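Local coordinates for tubulin-like protein CetZ (Methanosaeta thermophila, PDB 3ZID) that binds GTP, probably hydrolyses it, and is thought to help control cell shape as an archaeal member of the tubulin/FtsZ family, at residues V142-E147 against I151-A156; F158-M163 against V329-K334; L259-N264 against E323-L328. All blocks are in the same frame, centred on the assembly; numbering follows the deposited sequence.

Contact 1: V142-E147 against I151-A156. With GDP (guanosine-5'-diphosphate), chain C.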
# COMPACT_ATOMS: atom_id res chain seq x y z
N VAL A 142 3.13 -0.13 -0.84
CA VAL A 142 3.52 -1.23 -1.73
C VAL A 142 4.94 -1.75 -1.44
O VAL A 142 5.90 -0.99 -1.52
CB VAL A 142 3.41 -0.80 -3.20
CG1 VAL A 142 3.88 -1.92 -4.09
CG2 VAL A 142 1.96 -0.36 -3.53
N LEU A 143 5.04 -3.03 -1.09
CA LEU A 143 6.33 -3.65 -0.71
C LEU A 143 7.10 -4.15 -1.91
O LEU A 143 6.49 -4.52 -2.91
CB LEU A 143 6.08 -4.84 0.23
CG LEU A 143 5.14 -4.54 1.38
CD1 LEU A 143 4.89 -5.79 2.19
CD2 LEU A 143 5.71 -3.43 2.24
N PRO A 144 8.44 -4.20 -1.81
CA PRO A 144 9.29 -4.56 -2.95
C PRO A 144 9.19 -6.03 -3.33
O PRO A 144 8.71 -6.84 -2.56
CB PRO A 144 10.71 -4.24 -2.45
CG PRO A 144 10.64 -4.38 -0.98
CD PRO A 144 9.25 -3.90 -0.60
N PHE A 145 9.61 -6.35 -4.56
CA PHE A 145 9.88 -7.74 -4.93
C PHE A 145 11.02 -8.26 -4.06
O PHE A 145 11.91 -7.51 -3.71
CB PHE A 145 10.31 -7.84 -6.39
CG PHE A 145 9.26 -7.44 -7.36
CD1 PHE A 145 8.10 -8.18 -7.49
CD2 PHE A 145 9.44 -6.31 -8.16
CE1 PHE A 145 7.13 -7.82 -8.40
CE2 PHE A 145 8.48 -5.94 -9.08
CZ PHE A 145 7.32 -6.70 -9.20
N ARG A 146 10.95 -9.53 -3.67
CA ARG A 146 11.95 -10.16 -2.79
C ARG A 146 13.40 -9.96 -3.24
O ARG A 146 14.27 -9.60 -2.44
CB ARG A 146 11.64 -11.66 -2.69
CG ARG A 146 12.60 -12.52 -1.87
CD ARG A 146 12.02 -13.93 -1.82
NE ARG A 146 10.88 -13.95 -0.90
CZ ARG A 146 9.87 -14.81 -0.97
NH1 ARG A 146 9.81 -15.70 -1.95
NH2 ARG A 146 8.88 -14.75 -0.09
N GLU A 147 13.65 -10.16 -4.53
CA GLU A 147 15.01 -10.07 -5.02
C GLU A 147 15.25 -8.75 -5.73
O GLU A 147 16.08 -8.65 -6.62
CB GLU A 147 15.38 -11.26 -5.90
CG GLU A 147 15.56 -12.56 -5.12
CD GLU A 147 15.59 -13.79 -6.01
OE1 GLU A 147 15.50 -13.63 -7.25
OE2 GLU A 147 15.68 -14.92 -5.48
N ILE A 151 19.20 -1.47 -1.81
CA ILE A 151 18.65 -0.15 -1.53
C ILE A 151 17.13 -0.20 -1.37
O ILE A 151 16.56 0.43 -0.48
CB ILE A 151 19.02 0.87 -2.61
CG1 ILE A 151 20.51 1.17 -2.52
CG2 ILE A 151 18.27 2.17 -2.41
CD1 ILE A 151 20.93 1.74 -1.15
N TYR A 152 16.49 -0.95 -2.25
CA TYR A 152 15.05 -1.12 -2.18
C TYR A 152 14.63 -1.71 -0.83
O TYR A 152 13.69 -1.22 -0.19
CB TYR A 152 14.58 -1.98 -3.35
CG TYR A 152 14.43 -1.20 -4.64
CD1 TYR A 152 14.59 0.19 -4.66
CD2 TYR A 152 14.18 -1.84 -5.85
CE1 TYR A 152 14.46 0.92 -5.84
CE2 TYR A 152 14.06 -1.12 -7.03
CZ TYR A 152 14.20 0.25 -7.02
OH TYR A 152 14.08 0.96 -8.20
N LEU A 153 15.34 -2.75 -0.39
CA LEU A 153 15.01 -3.38 0.88
C LEU A 153 15.27 -2.47 2.07
O LEU A 153 14.49 -2.44 3.02
CB LEU A 153 15.76 -4.70 1.06
CG LEU A 153 15.54 -5.75 -0.03
CD1 LEU A 153 16.35 -6.99 0.29
CD2 LEU A 153 14.06 -6.08 -0.13
N GLN A 154 16.36 -1.72 2.02
CA GLN A 154 16.70 -0.80 3.09
C GLN A 154 15.71 0.33 3.21
O GLN A 154 15.31 0.68 4.31
CB GLN A 154 18.08 -0.19 2.88
CG GLN A 154 19.24 -1.14 2.90
CD GLN A 154 20.53 -0.38 2.68
OE1 GLN A 154 20.53 0.85 2.62
NE2 GLN A 154 21.63 -1.12 2.53
N ASN A 155 15.36 0.91 2.07
CA ASN A 155 14.39 1.98 2.01
C ASN A 155 13.07 1.50 2.59
O ASN A 155 12.40 2.23 3.33
CB ASN A 155 14.19 2.41 0.56
CG ASN A 155 15.32 3.27 0.04
OD1 ASN A 155 16.16 3.74 0.81
ND2 ASN A 155 15.34 3.50 -1.28
N ALA A 156 12.69 0.28 2.21
CA ALA A 156 11.43 -0.31 2.67
C ALA A 156 11.36 -0.36 4.18
O ALA A 156 10.40 0.10 4.79
CB ALA A 156 11.26 -1.69 2.09
PB GDP C . 9.86 6.51 -6.58
O1B GDP C . 8.93 6.67 -5.38
O2B GDP C . 9.22 7.12 -7.81
O3B GDP C . 11.17 7.20 -6.26
O3A GDP C . 10.19 4.95 -6.79
PA GDP C . 9.08 3.87 -7.18
O1A GDP C . 9.24 3.41 -8.59
O2A GDP C . 7.66 4.31 -6.88
O5' GDP C . 9.46 2.73 -6.13
C5' GDP C . 10.04 1.52 -6.61
C4' GDP C . 9.29 0.37 -5.95
O4' GDP C . 7.94 0.40 -6.42
C3' GDP C . 9.89 -0.93 -6.42
O3' GDP C . 9.63 -1.89 -5.39
C2' GDP C . 9.08 -1.24 -7.65
O2' GDP C . 9.05 -2.65 -7.86
C1' GDP C . 7.71 -0.74 -7.26
N9 GDP C . 6.89 -0.23 -8.36
C8 GDP C . 7.23 0.70 -9.28
N7 GDP C . 6.18 0.95 -10.10
C5 GDP C . 5.16 0.17 -9.70
C6 GDP C . 3.77 -0.05 -10.11
O6 GDP C . 3.31 0.55 -11.08
N1 GDP C . 3.05 -0.93 -9.42
C2 GDP C . 3.54 -1.61 -8.37
N2 GDP C . 2.73 -2.49 -7.74
N3 GDP C . 4.81 -1.47 -7.92
C4 GDP C . 5.63 -0.60 -8.54

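Contact 2: F158-M163 against V329-K334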
# COMPACT_ATOMS: atom_id res chain seq x y z
N PHE A 158 13.03 1.31 6.54
CA PHE A 158 12.92 2.62 7.19
C PHE A 158 11.63 3.37 6.88
O PHE A 158 11.14 4.15 7.71
CB PHE A 158 14.13 3.48 6.86
CG PHE A 158 15.39 2.96 7.45
CD1 PHE A 158 15.57 2.92 8.82
CD2 PHE A 158 16.41 2.52 6.63
CE1 PHE A 158 16.74 2.44 9.37
CE2 PHE A 158 17.59 2.04 7.17
CZ PHE A 158 17.75 2.00 8.54
N CYS A 159 11.10 3.16 5.68
CA CYS A 159 9.84 3.80 5.32
C CYS A 159 8.71 3.26 6.18
O CYS A 159 7.90 4.03 6.72
CB CYS A 159 9.51 3.57 3.85
SG CYS A 159 7.91 4.27 3.39
N LEU A 160 8.64 1.94 6.30
CA LEU A 160 7.59 1.32 7.12
C LEU A 160 7.64 1.81 8.57
O LEU A 160 6.60 2.02 9.21
CB LEU A 160 7.66 -0.21 7.04
CG LEU A 160 7.20 -0.82 5.71
CD1 LEU A 160 7.64 -2.28 5.59
CD2 LEU A 160 5.67 -0.67 5.57
N ARG A 161 8.86 1.98 9.09
CA ARG A 161 9.02 2.53 10.43
C ARG A 161 8.43 3.93 10.55
O ARG A 161 7.68 4.20 11.48
CB ARG A 161 10.50 2.55 10.85
CG ARG A 161 11.02 1.18 11.24
CD ARG A 161 12.54 1.14 11.36
NE ARG A 161 13.04 1.94 12.48
CZ ARG A 161 14.28 1.86 12.94
NH1 ARG A 161 15.14 1.01 12.39
NH2 ARG A 161 14.67 2.62 13.95
N GLU A 162 8.75 4.81 9.60
CA GLU A 162 8.20 6.16 9.65
C GLU A 162 6.68 6.21 9.53
O GLU A 162 6.05 7.06 10.16
CB GLU A 162 8.82 7.04 8.57
CG GLU A 162 10.26 7.40 8.82
CD GLU A 162 10.89 8.09 7.64
OE1 GLU A 162 10.15 8.47 6.70
OE2 GLU A 162 12.12 8.29 7.66
N MET A 163 6.11 5.31 8.73
CA MET A 163 4.65 5.23 8.54
C MET A 163 3.94 4.95 9.85
O MET A 163 2.97 5.62 10.20
CB MET A 163 4.30 4.11 7.55
CG MET A 163 4.41 4.45 6.06
SD MET A 163 3.43 5.89 5.57
CE MET A 163 3.55 5.69 3.81
N VAL A 329 8.69 -9.21 9.04
CA VAL A 329 9.92 -9.48 9.79
C VAL A 329 10.99 -10.04 8.85
O VAL A 329 12.15 -9.61 8.86
CB VAL A 329 9.67 -10.40 10.99
CG1 VAL A 329 11.00 -10.79 11.68
CG2 VAL A 329 8.73 -9.72 11.98
N GLU A 330 10.55 -10.96 7.99
CA GLU A 330 11.40 -11.54 6.95
C GLU A 330 12.02 -10.44 6.09
O GLU A 330 13.21 -10.49 5.76
CB GLU A 330 10.57 -12.51 6.11
CG GLU A 330 11.27 -13.16 4.92
CD GLU A 330 10.29 -13.93 4.01
OE1 GLU A 330 9.06 -13.84 4.24
OE2 GLU A 330 10.75 -14.60 3.06
N LEU A 331 11.20 -9.45 5.72
CA LEU A 331 11.66 -8.32 4.91
C LEU A 331 12.74 -7.52 5.65
O LEU A 331 13.75 -7.12 5.06
CB LEU A 331 10.47 -7.42 4.54
CG LEU A 331 10.78 -6.06 3.93
CD1 LEU A 331 11.58 -6.26 2.66
CD2 LEU A 331 9.49 -5.36 3.59
N TYR A 332 12.50 -7.28 6.93
CA TYR A 332 13.46 -6.54 7.76
C TYR A 332 14.81 -7.25 7.85
O TYR A 332 15.86 -6.62 7.69
CB TYR A 332 12.88 -6.32 9.15
CG TYR A 332 12.16 -5.00 9.24
CD1 TYR A 332 10.85 -4.89 8.82
CD2 TYR A 332 12.81 -3.86 9.71
CE1 TYR A 332 10.19 -3.68 8.88
CE2 TYR A 332 12.16 -2.65 9.78
CZ TYR A 332 10.85 -2.57 9.35
OH TYR A 332 10.18 -1.37 9.41
N GLU A 333 14.78 -8.55 8.09
CA GLU A 333 15.98 -9.36 8.19
C GLU A 333 16.76 -9.33 6.88
O GLU A 333 17.99 -9.25 6.89
CB GLU A 333 15.60 -10.80 8.57
CG GLU A 333 15.03 -10.96 9.98
CD GLU A 333 14.59 -12.40 10.27
OE1 GLU A 333 14.58 -13.23 9.34
OE2 GLU A 333 14.21 -12.69 11.43
N LYS A 334 16.06 -9.34 5.75
CA LYS A 334 16.75 -9.28 4.46
C LYS A 334 17.42 -7.93 4.23
O LYS A 334 18.51 -7.86 3.68
CB LYS A 334 15.80 -9.67 3.32
CG LYS A 334 15.41 -11.14 3.39
CD LYS A 334 14.31 -11.53 2.41
CE LYS A 334 14.00 -13.03 2.50
NZ LYS A 334 12.79 -13.39 1.71

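Contact 3: L259-N264 against E323-L328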
# COMPACT_ATOMS: atom_id res chain seq x y z
N LEU A 259 -5.89 -12.01 -0.85
CA LEU A 259 -5.35 -10.84 -0.16
C LEU A 259 -4.26 -10.10 -0.97
O LEU A 259 -3.62 -10.70 -1.83
CB LEU A 259 -4.78 -11.25 1.19
CG LEU A 259 -5.78 -11.94 2.13
CD1 LEU A 259 -5.06 -12.44 3.37
CD2 LEU A 259 -6.93 -11.04 2.50
N LEU A 260 -4.03 -8.82 -0.69
CA LEU A 260 -2.97 -8.06 -1.36
C LEU A 260 -1.61 -8.32 -0.68
O LEU A 260 -0.53 -8.06 -1.24
CB LEU A 260 -3.29 -6.57 -1.35
CG LEU A 260 -4.49 -6.13 -2.19
CD1 LEU A 260 -4.72 -4.66 -1.96
CD2 LEU A 260 -4.24 -6.39 -3.67
N TYR A 261 -1.68 -8.87 0.53
CA TYR A 261 -0.54 -9.22 1.34
C TYR A 261 -0.90 -10.57 1.94
O TYR A 261 -1.98 -10.72 2.49
CB TYR A 261 -0.33 -8.15 2.42
CG TYR A 261 0.72 -8.52 3.47
CD1 TYR A 261 0.37 -9.23 4.61
CD2 TYR A 261 2.06 -8.16 3.30
CE1 TYR A 261 1.33 -9.56 5.56
CE2 TYR A 261 3.01 -8.50 4.25
CZ TYR A 261 2.64 -9.19 5.37
OH TYR A 261 3.60 -9.53 6.29
N PRO A 262 0.01 -11.56 1.87
CA PRO A 262 -0.30 -12.94 2.26
C PRO A 262 -0.41 -13.19 3.77
O PRO A 262 0.34 -14.02 4.30
CB PRO A 262 0.90 -13.74 1.71
CG PRO A 262 2.02 -12.77 1.71
CD PRO A 262 1.40 -11.42 1.39
N ALA A 263 -1.33 -12.52 4.44
CA ALA A 263 -1.62 -12.83 5.84
C ALA A 263 -2.31 -14.19 5.95
O ALA A 263 -3.06 -14.60 5.06
CB ALA A 263 -2.47 -11.75 6.47
N ASN A 264 -2.01 -14.92 7.01
CA ASN A 264 -2.63 -16.22 7.23
C ASN A 264 -3.71 -16.11 8.28
O ASN A 264 -3.43 -16.15 9.48
CB ASN A 264 -1.58 -17.27 7.66
CG ASN A 264 -2.14 -18.70 7.67
OD1 ASN A 264 -3.34 -18.93 7.86
ND2 ASN A 264 -1.25 -19.66 7.48
N GLU A 323 -2.56 -8.72 13.72
CA GLU A 323 -1.94 -8.81 15.04
C GLU A 323 -0.46 -9.14 14.90
O GLU A 323 0.36 -8.66 15.67
CB GLU A 323 -2.61 -9.91 15.89
CG GLU A 323 -4.06 -9.64 16.25
CD GLU A 323 -4.25 -8.43 17.15
OE1 GLU A 323 -3.49 -8.28 18.14
OE2 GLU A 323 -5.16 -7.62 16.87
N ARG A 324 -0.14 -9.99 13.93
CA ARG A 324 1.22 -10.44 13.67
C ARG A 324 1.52 -10.34 12.17
O ARG A 324 0.61 -10.49 11.34
CB ARG A 324 1.39 -11.88 14.15
CG ARG A 324 0.94 -12.06 15.59
CD ARG A 324 1.10 -13.47 16.08
NE ARG A 324 -0.09 -14.28 15.85
CZ ARG A 324 -0.13 -15.28 14.97
NH1 ARG A 324 0.94 -15.55 14.22
NH2 ARG A 324 -1.23 -15.99 14.82
N ALA A 325 2.77 -10.09 11.82
CA ALA A 325 3.17 -10.00 10.42
C ALA A 325 4.55 -10.61 10.18
O ALA A 325 5.50 -9.87 9.90
CB ALA A 325 3.19 -8.55 10.00
N PRO A 326 4.67 -11.94 10.26
CA PRO A 326 5.98 -12.57 10.07
C PRO A 326 6.61 -12.24 8.71
O PRO A 326 7.83 -12.18 8.61
CB PRO A 326 5.69 -14.07 10.22
CG PRO A 326 4.19 -14.20 10.01
CD PRO A 326 3.61 -12.93 10.55
N GLY A 327 5.78 -12.02 7.69
CA GLY A 327 6.29 -11.67 6.37
C GLY A 327 7.10 -10.37 6.36
O GLY A 327 8.09 -10.25 5.63
N LEU A 328 6.65 -9.40 7.14
CA LEU A 328 7.37 -8.13 7.30
C LEU A 328 8.68 -8.31 8.07
O LEU A 328 9.67 -7.64 7.79
CB LEU A 328 6.49 -7.09 7.99
CG LEU A 328 5.33 -6.56 7.14
CD1 LEU A 328 4.52 -5.57 7.94
CD2 LEU A 328 5.83 -5.92 5.87
O HOH W 1 2.77 -11.98 7.44

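Contact 1: V142-E147 against I151-A156
Pro144 meets Leu153 and Ala156 with the far edge of its pyrrolidine ring. Its CG lies 3.9 Å from Leu153 CD2, the two side chains crossing obliquely, while its CD rests 4.0 Å from Ala156 CB. Leu153 gets there through a single methyl: CG stands anti to the carbonyl carbon (chi1 -57°), and CD2 then reaches the proline and also comes near the carbonyl oxygens of Phe145 and Arg146, the nearer being Arg146 O at 4.2 Å. The proline's contacts are apolar, with the nucleotide beside them. The ribose of GDP is approached by both segments: Phe145 CE2 is 3.6 Å from GDP O2', Pro144 CA is 3.6 Å from GDP O3', and the Tyr152 ring has GDP C3' 4.2 Å above its plane, shifted toward the rim. Deeper in, Val142 turns CG1 anti to its own nitrogen (chi1 177°) and brings it to 3.9 Å from GDP N2, beside the N2-N3 side of the guanine.

A second shell sets these groups in place. Glu148, which itself binds the nucleotide, takes a hydrogen bond from Phe145 N through OE1; Gln177 OE1 receives one from Arg146 N; and Tyr152 O is hydrogen-bonded to Ser113 OG. Strand 136-143 is held between its neighbours by backbone bonds from Val142 to Thr110 and from Leu143 to Val174. Strand 136-143, helix 150-165 and strand 172-175 make a beta-alpha-beta unit, whose first strand end lines the nucleotide pocket of the Rossmann-like GTPase domain of the tubulin/FtsZ family.

Contact 2: F158-M163 against V329-K334
The helical segments 158-163 and 329-334 run at 131° to each other, nearer antiparallel than parallel, and their axes come no closer than 11.8 Å, so long side chains must span the gap. Tyr332 does most of this. Its chi1 of -92°, away from the usual staggered values, sends the ring across to the other helix, where OH ends beside the aliphatic part of Arg161, 3.2 Å from CG, and 3.6 Å from Leu160 CB. Arg161 CD comes to the edge of the ring, near its plane, 4.1 Å from Tyr332 CE2. The hydroxyl also makes a weak hydrogen bond with Ala157 O, one residue before the segment.

In this tubulin/FtsZ relative, helix 150-165, which connects two strands of the parallel GTPase sheet, here meets the long C-terminal helix 326-369. Beside the tyrosine, Leu160 CD1 touches Leu331 CD2 at 4.1 Å, the two side chains crossing at about a right angle. Leu160 packs further on Val112 and Met171, and Leu331 on Leu153. Around the far side of the C-terminal helix, Lys334 NZ forms a salt bridge of 2.7 Å with Glu330 OE2, one turn earlier, arriving 38° out of the carboxylate plane.

Contact 3: L259-N264 against E323-L328
Tyr261 drives its hydroxyl into the first turn of helix 326-369, and the contact is largely that one side chain against Ala325, Gly327 and Leu328. CG stands anti to the backbone nitrogen (chi1 171°), which extends the ring from the loop toward the helix start. The tight part lies around OH: Gly327 CA is 3.4 Å from Tyr261 OH, and Leu328 CG is 3.5 Å from the same oxygen. Gly327 has no side chain, and a CB built on it would fall 2.7 Å from Tyr261 OH, too close to be accommodated. Leu328 slants past the tyrosine, its CD2 4.2 Å from Tyr261 CE2. Pro262, next in the chain, lays its CD 3.6 Å above one face of the ring.

The looser part is bridged by water. One molecule is hydrogen-bonded to Tyr261 OH at 2.8 Å and accepts a bond of 3.0 Å from Gly327 N, an amide in the first turn of the helix. Ala325, at the N-cap position, touches the hydroxyl through CB, 3.9 Å from Tyr261 OH. A phenylalanine here would probably cost the water its bond to the loop and open a gap beside Gly327 CA and Leu328 CG where the hydroxyl sat.

Tyr261 also touches Leu173 and Asp175 of strand 172-175, an edge strand of the parallel sheet, with Thr233 of strand 232-238 and Leu322 of strand 315-322. The tyrosine thus fills the junction between the parallel GTPase sheet, the mixed four-stranded sheet and the start of the C-terminal helix.

The three contacts meet round Leu143, Leu160 and Leu328. Leu143 CD1 touches Leu328 CD2 at 3.8 Å and Tyr261 CD2 at 3.9 Å, tying contact 1 to contact 3, while Leu160 CD1 reaches Leu328 CD2 at 4.1 Å to join contacts 2 and 3. Contacts 1 and 2 share helix 150-165 and lie about 9 Å apart between centres; Leu143 CD2 lies 4.0 Å from Leu160 CD1, and Leu153 CD2 packs 3.7 Å from Leu331 CD1. Contacts 2 and 3 share helix 326-369. GDP touches contact 1 directly, whereas the side chains of Leu331 and Tyr261 are about 9 and 12 Å from it, so contacts 2 and 3 lie further from the nucleotide than contact 1.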